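Local coordinates for PUM-HD domain-containing protein (Caenorhabditis elegans, PDB 7CGF) that binds RNA through its Pumilio homology domain and probably recognises the 3' untranslated regions of messenger RNAs, at residues R157-A162 and Q172-T177. The protein carries 2 engineered substitutions. Sequence-based numbering, arbitrary orientation.
Sequences RVVQKA and QFIVDT. Engineered in segment 157-162: Arg157 (natural residue His). With nucleotides of chain B.
The guanidinium group of Arg157, an engineered residue in place of the natural histidine, is sandwiched between two bases of the RNA, chain B. N3 of G5 stands 3.7 Å above the centre of one face of the Arg157 guanidinium, and C6 of A6 lies 3.5 Å over the centre of its other face. The chain bends at chi2 (-52°) and chi3 (-73°), which turns the flat group in between the bases, while CG of Arg157 lies over the five-membered ring of the adenine, 3.4 Å from N7 of A6. One turn along, Gln160 reads the guanine edge: N2 of G5 donates to OE1 of Gln160 over 2.8 Å, with a bent N-H...O angle of 137°. Two further bonds restrain that amide, OE1 also accepting from Arg200 and NE2 being bonded to the backbone O of Cys156.

Helix 155-165 turns a different side to helix 172-178. There the side chains of Val159 and Ile174 pass alongside each other, pointing opposite ways, and CG1 of Val159 lies 4.1 Å from both CG2 and CD1 of Ile174. The same CD1 of Ile174 extends to CB of Ala162 at 4.4 Å, so one isoleucine spans two positions a turn apart. No hydrogen bond crosses, and the buried area is only 105 Å²; Ile146 of helix 146-150 touches both Val159 and Ile174, completing an apolar cluster. CG1 of Ile174 also sits 3.6 Å above the Phe173 ring, toward its rim, and Leu139 meets Phe173 and Ala162.

Such a division of labour characterises the Pumilio repeat, a three-helix unit of the curved PUM-HD solenoid: the RNA-facing helix carries a stacking side chain, here the engineered Arg157, alongside an edge-reading one, while its other side packs into the hydrophobic core.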
ATOM      1  N   ARG A 157       2.849  -2.640  -7.567  1.00 14.66           N
ATOM      2  CA  ARG A 157       3.045  -3.612  -6.502  1.00 16.39           C
ATOM      3  C   ARG A 157       4.491  -4.093  -6.459  1.00 16.74           C
ATOM      4  O   ARG A 157       5.024  -4.364  -5.375  1.00 17.61           O
ATOM      5  CB  ARG A 157       2.096  -4.796  -6.700  1.00 16.97           C
ATOM      6  CG  ARG A 157       0.611  -4.403  -6.854  1.00 18.52           C
ATOM      7  CD  ARG A 157       0.164  -3.496  -5.707  1.00 18.90           C
ATOM      8  NE  ARG A 157       0.016  -4.183  -4.423  1.00 18.47           N
ATOM      9  CZ  ARG A 157      -1.106  -4.800  -4.066  1.00 23.73           C
ATOM     10  NH1 ARG A 157      -2.125  -4.822  -4.914  1.00 20.20           N
ATOM     11  NH2 ARG A 157      -1.210  -5.395  -2.884  1.00 24.07           N
ATOM     12  N   VAL A 158       5.129  -4.186  -7.623  1.00 14.86           N
ATOM     13  CA  VAL A 158       6.560  -4.462  -7.685  1.00 13.77           C
ATOM     14  C   VAL A 158       7.337  -3.325  -7.034  1.00 16.24           C
ATOM     15  O   VAL A 158       8.291  -3.556  -6.278  1.00 16.00           O
ATOM     16  CB  VAL A 158       7.002  -4.677  -9.146  1.00 14.40           C
ATOM     17  CG1 VAL A 158       8.510  -4.908  -9.219  1.00 19.45           C
ATOM     18  CG2 VAL A 158       6.214  -5.834  -9.789  1.00 16.47           C
ATOM     19  N   VAL A 159       6.952  -2.074  -7.331  1.00 14.61           N
ATOM     20  CA  VAL A 159       7.636  -0.917  -6.739  1.00 13.28           C
ATOM     21  C   VAL A 159       7.412  -0.875  -5.234  1.00 17.43           C
ATOM     22  O   VAL A 159       8.334  -0.572  -4.462  1.00 17.35           O
ATOM     23  CB  VAL A 159       7.173   0.385  -7.416  1.00 14.77           C
ATOM     24  CG1 VAL A 159       7.737   1.633  -6.679  1.00 15.95           C
ATOM     25  CG2 VAL A 159       7.614   0.399  -8.852  1.00 16.21           C
ATOM     26  N   GLN A 160       6.186  -1.146  -4.784  1.00 15.26           N
ATOM     27  CA  GLN A 160       5.945  -1.128  -3.342  1.00 14.77           C
ATOM     28  C   GLN A 160       6.756  -2.207  -2.639  1.00 17.48           C
ATOM     29  O   GLN A 160       7.306  -1.968  -1.556  1.00 16.23           O
ATOM     30  CB  GLN A 160       4.465  -1.305  -3.042  1.00 15.83           C
ATOM     31  CG  GLN A 160       3.654  -0.054  -3.348  1.00 15.70           C
ATOM     32  CD  GLN A 160       2.173  -0.325  -3.224  1.00 20.11           C
ATOM     33  OE1 GLN A 160       1.651  -0.488  -2.118  1.00 22.30           O
ATOM     34  NE2 GLN A 160       1.485  -0.385  -4.365  1.00 21.28           N
ATOM     35  N   LYS A 161       6.833  -3.405  -3.227  1.00 16.52           N
ATOM     36  CA  LYS A 161       7.642  -4.460  -2.625  1.00 16.08           C
ATOM     37  C   LYS A 161       9.101  -4.039  -2.537  1.00 18.61           C
ATOM     38  O   LYS A 161       9.772  -4.304  -1.532  1.00 17.71           O
ATOM     39  CB  LYS A 161       7.507  -5.760  -3.427  1.00 17.55           C
ATOM     40  CG  LYS A 161       8.190  -6.975  -2.784  1.00 21.13           C
ATOM     41  CD  LYS A 161       7.568  -7.310  -1.433  1.00 21.82           C
ATOM     42  CE  LYS A 161       6.376  -8.245  -1.556  1.00 32.54           C
ATOM     43  NZ  LYS A 161       5.849  -8.625  -0.208  1.00 37.88           N
ATOM     44  N   ALA A 162       9.614  -3.379  -3.582  1.00 15.56           N
ATOM     45  CA  ALA A 162      10.994  -2.897  -3.539  1.00 16.16           C
ATOM     46  C   ALA A 162      11.207  -1.940  -2.371  1.00 18.45           C
ATOM     47  O   ALA A 162      12.209  -2.032  -1.645  1.00 17.19           O
ATOM     48  CB  ALA A 162      11.353  -2.211  -4.855  1.00 16.99           C
ATOM     49  N   GLN A 172      16.676   5.116  -3.935  1.00 18.96           N
ATOM     50  CA  GLN A 172      16.771   6.541  -4.242  1.00 19.44           C
ATOM     51  C   GLN A 172      16.265   6.852  -5.649  1.00 19.40           C
ATOM     52  O   GLN A 172      15.636   7.895  -5.857  1.00 18.20           O
ATOM     53  CB  GLN A 172      18.219   7.016  -4.077  1.00 19.99           C
ATOM     54  CG  GLN A 172      18.371   8.523  -4.225  1.00 20.69           C
ATOM     55  CD  GLN A 172      17.629   9.291  -3.165  1.00 19.76           C
ATOM     56  OE1 GLN A 172      17.715   8.990  -1.972  1.00 27.25           O
ATOM     57  NE2 GLN A 172      16.887  10.303  -3.590  1.00 22.06           N
ATOM     58  N   PHE A 173      16.481   5.947  -6.612  1.00 20.05           N
ATOM     59  CA  PHE A 173      16.022   6.211  -7.973  1.00 19.25           C
ATOM     60  C   PHE A 173      14.506   6.300  -8.048  1.00 20.76           C
ATOM     61  O   PHE A 173      13.971   6.972  -8.941  1.00 18.50           O
ATOM     62  CB  PHE A 173      16.560   5.154  -8.948  1.00 22.56           C
ATOM     63  CG  PHE A 173      15.810   3.843  -8.934  1.00 18.71           C
ATOM     64  CD1 PHE A 173      16.146   2.841  -8.028  1.00 19.72           C
ATOM     65  CD2 PHE A 173      14.800   3.604  -9.847  1.00 20.42           C
ATOM     66  CE1 PHE A 173      15.457   1.634  -8.023  1.00 22.75           C
ATOM     67  CE2 PHE A 173      14.105   2.388  -9.853  1.00 22.72           C
ATOM     68  CZ  PHE A 173      14.440   1.407  -8.944  1.00 24.95           C
ATOM     69  N   ILE A 174      13.797   5.641  -7.121  1.00 17.04           N
ATOM     70  CA  ILE A 174      12.341   5.761  -7.063  1.00 17.03           C
ATOM     71  C   ILE A 174      11.936   7.099  -6.458  1.00 15.86           C
ATOM     72  O   ILE A 174      11.012   7.763  -6.942  1.00 15.99           O
ATOM     73  CB  ILE A 174      11.738   4.582  -6.264  1.00 19.31           C
ATOM     74  CG1 ILE A 174      12.071   3.251  -6.941  1.00 21.42           C
ATOM     75  CG2 ILE A 174      10.220   4.795  -6.047  1.00 20.39           C
ATOM     76  CD1 ILE A 174      11.758   2.012  -6.060  1.00 18.08           C
ATOM     77  N   VAL A 175      12.628   7.518  -5.399  1.00 15.61           N
ATOM     78  CA  VAL A 175      12.382   8.832  -4.811  1.00 15.47           C
ATOM     79  C   VAL A 175      12.644   9.927  -5.842  1.00 15.53           C
ATOM     80  O   VAL A 175      11.845  10.857  -5.989  1.00 17.42           O
ATOM     81  CB  VAL A 175      13.248   9.005  -3.547  1.00 16.70           C
ATOM     82  CG1 VAL A 175      13.097  10.405  -2.976  1.00 20.67           C
ATOM     83  CG2 VAL A 175      12.855   7.963  -2.482  1.00 19.76           C
ATOM     84  N   ASP A 176      13.750   9.821  -6.589  1.00 16.31           N
ATOM     85  CA  ASP A 176      14.060  10.823  -7.614  1.00 18.02           C
ATOM     86  C   ASP A 176      13.052  10.804  -8.754  1.00 18.53           C
ATOM     87  O   ASP A 176      12.928  11.798  -9.485  1.00 16.59           O
ATOM     88  CB  ASP A 176      15.470  10.613  -8.191  1.00 18.30           C
ATOM     89  CG  ASP A 176      16.583  10.843  -7.160  1.00 22.67           C
ATOM     90  OD1 ASP A 176      16.313  11.433  -6.097  1.00 22.65           O
ATOM     91  OD2 ASP A 176      17.737  10.435  -7.430  1.00 23.50           O
ATOM     92  N   THR A 177      12.358   9.675  -8.955  1.00 16.24           N
ATOM     93  CA  THR A 177      11.264   9.662  -9.925  1.00 17.63           C
ATOM     94  C   THR A 177      10.048  10.407  -9.387  1.00 16.63           C
ATOM     95  O   THR A 177       9.432  11.195 -10.113  1.00 15.78           O
ATOM     96  CB  THR A 177      10.894   8.226 -10.287  1.00 14.23           C
ATOM     97  OG1 THR A 177      12.039   7.554 -10.785  1.00 18.43           O
ATOM     98  CG2 THR A 177       9.812   8.219 -11.395  1.00 19.25           C
TER
ATOM     99  P     A B   6      -6.879  -3.584  -7.654  1.00 27.92           P
ATOM    100  OP1   A B   6      -7.182  -3.345  -9.083  1.00 31.32           O
ATOM    101  OP2   A B   6      -7.873  -4.156  -6.718  1.00 30.18           O
ATOM    102  O5'   A B   6      -5.600  -4.536  -7.592  1.00 31.76           O
ATOM    103  C5'   A B   6      -5.762  -5.945  -7.499  1.00 24.70           C
ATOM    104  C4'   A B   6      -5.130  -6.665  -8.667  1.00 21.51           C
ATOM    105  O4'   A B   6      -3.744  -6.277  -8.796  1.00 22.37           O
ATOM    106  C3'   A B   6      -5.100  -8.175  -8.534  1.00 19.85           C
ATOM    107  O3'   A B   6      -6.309  -8.738  -8.997  1.00 21.13           O
ATOM    108  C2'   A B   6      -3.884  -8.594  -9.362  1.00 21.58           C
ATOM    109  O2'   A B   6      -4.242  -8.737 -10.733  1.00 24.40           O
ATOM    110  C1'   A B   6      -2.962  -7.378  -9.215  1.00 20.94           C
ATOM    111  N9    A B   6      -1.872  -7.565  -8.229  1.00 19.22           N
ATOM    112  C8    A B   6      -0.522  -7.507  -8.511  1.00 19.55           C
ATOM    113  N7    A B   6       0.249  -7.699  -7.449  1.00 18.37           N
ATOM    114  C5    A B   6      -0.662  -7.899  -6.412  1.00 18.10           C
ATOM    115  C6    A B   6      -0.498  -8.160  -5.034  1.00 19.82           C
ATOM    116  N6    A B   6       0.696  -8.249  -4.438  1.00 20.10           N
ATOM    117  N1    A B   6      -1.599  -8.317  -4.272  1.00 21.78           N
ATOM    118  C2    A B   6      -2.806  -8.223  -4.850  1.00 22.84           C
ATOM    119  N3    A B   6      -3.090  -7.984  -6.127  1.00 20.31           N
ATOM    120  C4    A B   6      -1.971  -7.816  -6.872  1.00 20.60           C
ATOM    121  P     G B   5      -9.989  -0.860  -3.705  1.00 61.69           P
ATOM    122  OP1   G B   5     -10.705  -1.490  -4.839  1.00 69.01           O
ATOM    123  OP2   G B   5     -10.135  -1.428  -2.340  1.00 60.06           O
ATOM    124  O5'   G B   5      -8.427  -0.842  -4.028  1.00 63.57           O
ATOM    125  C5'   G B   5      -7.914  -0.170  -5.171  1.00 64.02           C
ATOM    126  C4'   G B   5      -6.454  -0.487  -5.398  1.00 63.47           C
ATOM    127  O4'   G B   5      -5.698  -0.246  -4.188  1.00 64.30           O
ATOM    128  C3'   G B   5      -6.136  -1.928  -5.757  1.00 63.04           C
ATOM    129  O3'   G B   5      -6.326  -2.172  -7.134  1.00 61.98           O
ATOM    130  C2'   G B   5      -4.686  -2.084  -5.311  1.00 64.15           C
ATOM    131  O2'   G B   5      -3.797  -1.568  -6.288  1.00 64.15           O
ATOM    132  C1'   G B   5      -4.636  -1.170  -4.088  1.00 63.03           C
ATOM    133  N9    G B   5      -4.779  -1.907  -2.822  1.00 35.85           N
ATOM    134  C8    G B   5      -5.938  -2.380  -2.256  1.00 41.94           C
ATOM    135  N7    G B   5      -5.739  -2.978  -1.113  1.00 30.06           N
ATOM    136  C5    G B   5      -4.364  -2.895  -0.925  1.00 32.25           C
ATOM    137  C6    G B   5      -3.556  -3.364   0.137  1.00 36.52           C
ATOM    138  O6    G B   5      -3.892  -3.979   1.160  1.00 37.39           O
ATOM    139  N1    G B   5      -2.216  -3.057  -0.075  1.00 31.48           N
ATOM    140  C2    G B   5      -1.705  -2.380  -1.155  1.00 28.29           C
ATOM    141  N2    G B   5      -0.374  -2.204  -1.140  1.00 22.54           N
ATOM    142  N3    G B   5      -2.444  -1.938  -2.166  1.00 24.81           N
ATOM    143  C4    G B   5      -3.756  -2.233  -1.975  1.00 30.43           C
TER